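PDB 3CWV: DNA gyrase, B subunit, truncated from Myxococcus xanthus, which probably couples ATP binding and hydrolysis to the breakage, passage and rejoining of double-stranded DNA, as a type II topoisomerase B subunit. Local coordinates for residues 72-75 / 76-79; 215-219 / 220-224. All coordinates share one frame; numbering follows the deposited sequence.

Contact 1. Residues 72-75 / 76-79; sequences TVTA and ENLV
Thr74 and Asn77 meet at the start of helix 75-82, where Thr74 is the N-cap: its OG1 accepts the backbone N-H of Asn77 at 3.0 Å, with an N-H...O angle of 158°. The torsion that makes this possible is chi1 of 70°, which sets OG1 between the backbone N and the carbonyl carbon of Thr74 and turns it in over the first helical turn. The hydroxyl thereby serves one of the N-H groups that have no preceding helical carbonyl to bond to. Thr74 OG1 also lies 3.0 Å from Asn77 CB, a proximity that goes with the bond. Regular helix pairing begins at once behind it: Leu78 N donates to Thr74 O at 3.2 Å, and Val79 N to Ala75 O at 2.9 Å with a straighter N-H...O angle of 167°.

Flanking the cap is a hydrophobic staple, formed by the residue before the N-cap and the fourth residue of the helix, Val73 and Leu78. Val73 turns CG2 anti to its own backbone N, beside the carbonyl carbon, and that methyl is the branch that reaches Leu78.

Further out, the loop is tied down by Ser70 OG, hydrogen-bonded to the backbone N of Thr72 and of Val73, and by Arg151 NH1, bonded to Val73 O. Trp96 and Val153 touch both staple residues, while Val114 and Ile116 of strand 109-118 add to the cover over Leu78. The helix thus enters against the large mixed sheet of the N-terminal region, which in this family belongs to the GHKL ATPase fold. The staple itself closes through one pair of methyls, Val73 CG2 and Leu78 CD2, at 3.5 Å, closer than an ordinary carbon-carbon contact.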
loop_
_atom_site.group_PDB
_atom_site.type_symbol
_atom_site.label_atom_id
_atom_site.label_comp_id
_atom_site.label_asym_id
_atom_site.label_seq_id
_atom_site.Cartn_x
_atom_site.Cartn_y
_atom_site.Cartn_z
ATOM N N THR A 72 -14.237 -8.251 -11.416
ATOM C CA THR A 72 -14.760 -9.387 -10.637
ATOM C C THR A 72 -15.749 -9.078 -9.496
ATOM O O THR A 72 -16.477 -9.972 -9.042
ATOM C CB THR A 72 -13.620 -10.241 -10.053
ATOM O OG1 THR A 72 -12.773 -9.404 -9.237
ATOM C CG2 THR A 72 -12.818 -10.887 -11.172
ATOM N N VAL A 73 -15.773 -7.836 -9.010
ATOM C CA VAL A 73 -16.595 -7.519 -7.832
ATOM C C VAL A 73 -18.069 -7.890 -8.045
ATOM O O VAL A 73 -18.616 -7.742 -9.155
ATOM C CB VAL A 73 -16.453 -6.012 -7.405
ATOM C CG1 VAL A 73 -17.093 -5.060 -8.460
ATOM C CG2 VAL A 73 -17.040 -5.802 -5.989
ATOM N N THR A 74 -18.715 -8.391 -7.002
ATOM C CA THR A 74 -20.169 -8.590 -7.052
ATOM C C THR A 74 -20.894 -7.960 -5.872
ATOM O O THR A 74 -20.331 -7.787 -4.791
ATOM C CB THR A 74 -20.538 -10.083 -7.037
ATOM O OG1 THR A 74 -20.239 -10.609 -5.747
ATOM C CG2 THR A 74 -19.728 -10.852 -8.071
ATOM N N ALA A 75 -22.183 -7.693 -6.048
ATOM C CA ALA A 75 -22.981 -7.190 -4.946
ATOM C C ALA A 75 -23.092 -8.200 -3.804
ATOM O O ALA A 75 -23.116 -7.807 -2.634
ATOM C CB ALA A 75 -24.382 -6.768 -5.432
ATOM N N GLU A 76 -23.190 -9.495 -4.123
ATOM C CA GLU A 76 -23.284 -10.507 -3.066
ATOM C C GLU A 76 -22.028 -10.533 -2.196
ATOM O O GLU A 76 -22.109 -10.679 -0.975
ATOM C CB GLU A 76 -23.470 -11.905 -3.649
ATOM C CG GLU A 76 -24.041 -12.818 -2.591
ATOM C CD GLU A 76 -23.631 -14.258 -2.744
ATOM O OE1 GLU A 76 -23.431 -14.705 -3.907
ATOM O OE2 GLU A 76 -23.538 -14.942 -1.691
ATOM N N ASN A 77 -20.881 -10.426 -2.863
ATOM C CA ASN A 77 -19.550 -10.231 -2.237
ATOM C C ASN A 77 -19.592 -9.076 -1.223
ATOM O O ASN A 77 -19.286 -9.292 -0.053
ATOM C CB ASN A 77 -18.517 -10.058 -3.380
ATOM C CG ASN A 77 -17.156 -9.430 -2.969
ATOM O OD1 ASN A 77 -16.830 -9.214 -1.793
ATOM N ND2 ASN A 77 -16.344 -9.151 -4.000
ATOM N N LEU A 78 -20.051 -7.898 -1.652
ATOM C CA LEU A 78 -20.098 -6.714 -0.775
ATOM C C LEU A 78 -21.045 -6.884 0.398
ATOM O O LEU A 78 -20.692 -6.526 1.522
ATOM C CB LEU A 78 -20.438 -5.428 -1.554
ATOM C CG LEU A 78 -19.242 -4.562 -1.979
ATOM C CD1 LEU A 78 -18.546 -3.947 -0.702
ATOM C CD2 LEU A 78 -18.230 -5.375 -2.772
ATOM N N VAL A 79 -22.242 -7.435 0.156
ATOM C CA VAL A 79 -23.187 -7.644 1.265
ATOM C C VAL A 79 -22.581 -8.574 2.327
ATOM O O VAL A 79 -22.671 -8.285 3.531
ATOM C CB VAL A 79 -24.555 -8.151 0.809
ATOM C CG1 VAL A 79 -25.434 -8.527 2.032
ATOM C CG2 VAL A 79 -25.269 -7.058 -0.037
#

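Contact 2. Residues 215-219 / 220-224; sequences VLTEA and RPQLH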
loop_
_atom_site.group_PDB
_atom_site.type_symbol
_atom_site.label_atom_id
_atom_site.label_comp_id
_atom_site.label_asym_id
_atom_site.label_seq_id
_atom_site.Cartn_x
_atom_site.Cartn_y
_atom_site.Cartn_z
ATOM N N VAL A 215 11.505 10.811 -7.884
ATOM C CA VAL A 215 10.700 11.874 -7.295
ATOM C C VAL A 215 11.274 12.338 -5.969
ATOM O O VAL A 215 11.475 13.545 -5.771
ATOM C CB VAL A 215 9.221 11.440 -7.102
ATOM C CG1 VAL A 215 8.462 12.440 -6.236
ATOM C CG2 VAL A 215 8.535 11.292 -8.442
ATOM N N LEU A 216 11.539 11.385 -5.065
ATOM C CA LEU A 216 12.011 11.693 -3.714
ATOM C C LEU A 216 13.373 12.364 -3.692
ATOM O O LEU A 216 13.735 12.992 -2.702
ATOM C CB LEU A 216 12.074 10.424 -2.858
ATOM C CG LEU A 216 10.742 9.763 -2.484
ATOM C CD1 LEU A 216 10.974 8.287 -2.203
ATOM C CD2 LEU A 216 10.131 10.485 -1.282
ATOM N N THR A 217 14.133 12.205 -4.770
ATOM C CA THR A 217 15.471 12.791 -4.861
ATOM C C THR A 217 15.600 13.939 -5.877
ATOM O O THR A 217 16.693 14.492 -6.056
ATOM C CB THR A 217 16.535 11.713 -5.203
ATOM O OG1 THR A 217 16.172 11.023 -6.404
ATOM C CG2 THR A 217 16.687 10.713 -4.076
ATOM N N GLU A 218 14.503 14.291 -6.551
ATOM C CA GLU A 218 14.575 15.220 -7.699
ATOM C C GLU A 218 15.237 16.588 -7.397
ATOM O O GLU A 218 15.736 17.250 -8.310
ATOM C CB GLU A 218 13.192 15.428 -8.344
ATOM C CG GLU A 218 12.230 16.228 -7.491
ATOM C CD GLU A 218 10.940 16.610 -8.211
ATOM O OE1 GLU A 218 10.665 16.104 -9.329
ATOM O OE2 GLU A 218 10.188 17.423 -7.633
ATOM N N ALA A 219 15.247 16.994 -6.129
ATOM C CA ALA A 219 15.824 18.280 -5.719
ATOM C C ALA A 219 17.163 18.097 -4.998
ATOM O O ALA A 219 17.617 18.986 -4.263
ATOM C CB ALA A 219 14.850 19.033 -4.821
ATOM N N ARG A 220 17.777 16.937 -5.203
ATOM C CA ARG A 220 19.071 16.607 -4.633
ATOM C C ARG A 220 20.053 16.355 -5.786
ATOM O O ARG A 220 19.635 16.099 -6.915
ATOM C CB ARG A 220 18.943 15.355 -3.762
ATOM C CG ARG A 220 18.282 15.566 -2.409
ATOM C CD ARG A 220 17.554 14.301 -1.967
ATOM N NE ARG A 220 17.797 13.953 -0.567
ATOM C CZ ARG A 220 17.067 14.379 0.466
ATOM N NH1 ARG A 220 17.382 14.000 1.699
ATOM N NH2 ARG A 220 16.026 15.182 0.278
ATOM N N PRO A 221 21.365 16.439 -5.520
ATOM C CA PRO A 221 22.271 16.183 -6.636
ATOM C C PRO A 221 22.508 14.692 -6.888
ATOM O O PRO A 221 23.336 14.062 -6.224
ATOM C CB PRO A 221 23.572 16.904 -6.218
ATOM C CG PRO A 221 23.349 17.406 -4.802
ATOM C CD PRO A 221 22.090 16.779 -4.286
ATOM N N GLN A 222 21.790 14.143 -7.862
ATOM C CA GLN A 222 21.854 12.714 -8.165
ATOM C C GLN A 222 23.193 12.310 -8.800
ATOM O O GLN A 222 23.651 12.951 -9.747
ATOM C CB GLN A 222 20.683 12.318 -9.076
ATOM C CG GLN A 222 19.320 12.340 -8.378
ATOM C CD GLN A 222 18.148 12.315 -9.332
ATOM O OE1 GLN A 222 18.308 12.498 -10.542
ATOM N NE2 GLN A 222 16.946 12.089 -8.790
ATOM N N LEU A 223 23.799 11.233 -8.290
ATOM C CA LEU A 223 25.096 10.754 -8.782
ATOM C C LEU A 223 24.986 9.888 -10.030
ATOM O O LEU A 223 25.994 9.505 -10.629
ATOM C CB LEU A 223 25.847 9.991 -7.683
ATOM C CG LEU A 223 26.276 10.804 -6.465
ATOM C CD1 LEU A 223 27.020 9.913 -5.487
ATOM C CD2 LEU A 223 27.144 11.978 -6.878
ATOM N N HIS A 224 23.758 9.558 -10.400
ATOM C CA HIS A 224 23.481 8.802 -11.603
ATOM C C HIS A 224 22.052 9.157 -12.033
ATOM O O HIS A 224 21.225 9.481 -11.182
ATOM C CB HIS A 224 23.675 7.293 -11.357
ATOM C CG HIS A 224 22.996 6.772 -10.121
ATOM N ND1 HIS A 224 21.827 6.044 -10.169
ATOM C CD2 HIS A 224 23.338 6.846 -8.813
ATOM C CE1 HIS A 224 21.470 5.704 -8.943
ATOM N NE2 HIS A 224 22.371 6.178 -8.100
#
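Thr217 and Gln222 are joined side chain to side chain across a type I beta turn, Thr217 to Arg220, that takes the chain out of helix 208-217; Gln222 stands two residues past its end. The turn is closed by Arg220 N donating to Thr217 O at 2.8 Å.

From this bond the Arg220 side chain can be traced outward. CB lies 3.3 Å from Thr217 O, beside the same carbonyl that receives its backbone N-H. Arg220 CG passes Ala219 C at 3.8 Å. CD comes back beside Thr217, 3.9 Å from its CA, and lies 4.1 Å from Leu216 O. A bend at chi3 (135°) leaves the guanidinium oblique to that oxygen, and NE and NH1 form long, weak ion pairs with Asp248 and Asp250, respectively.

Gln222 takes a different course. Its chain is extended beyond CG and meets the threonine side chain at about a right angle, delivering NE2 to Thr217 OG1 at 2.7 Å; the oxygen is 14° from the amide plane. Thr217 OG1 is also hydrogen-bonded to the carbonyls of Ala213 and His214, which can only accept. The hydroxyl proton is most simply placed toward these carbonyls, shared or alternating between them, leaving OG1 to accept from Gln222 NE2, so the modelled orientation of the Gln222 amide fits its surroundings.

How the contacts relate
Contacts 1 and 2 belong to different regions of one chain: 72-79 packs by the eight-stranded mixed sheet, whereas 215-224 leads from helix 208-217 toward strand 228-234, beside the five-stranded sheet. Their centres are 44 Å apart and their nearest atoms about 30 Å, so they do not touch; at 22 and 24 Å from the chain centre, they sit on opposite sides of it. Neither contact is made through a ligand. Chemically they are counterparts: a threonine hydroxyl accepts an N-H in each, from the backbone where a helix starts in contact 1 and from a side-chain amide where one leads into a turn in contact 2.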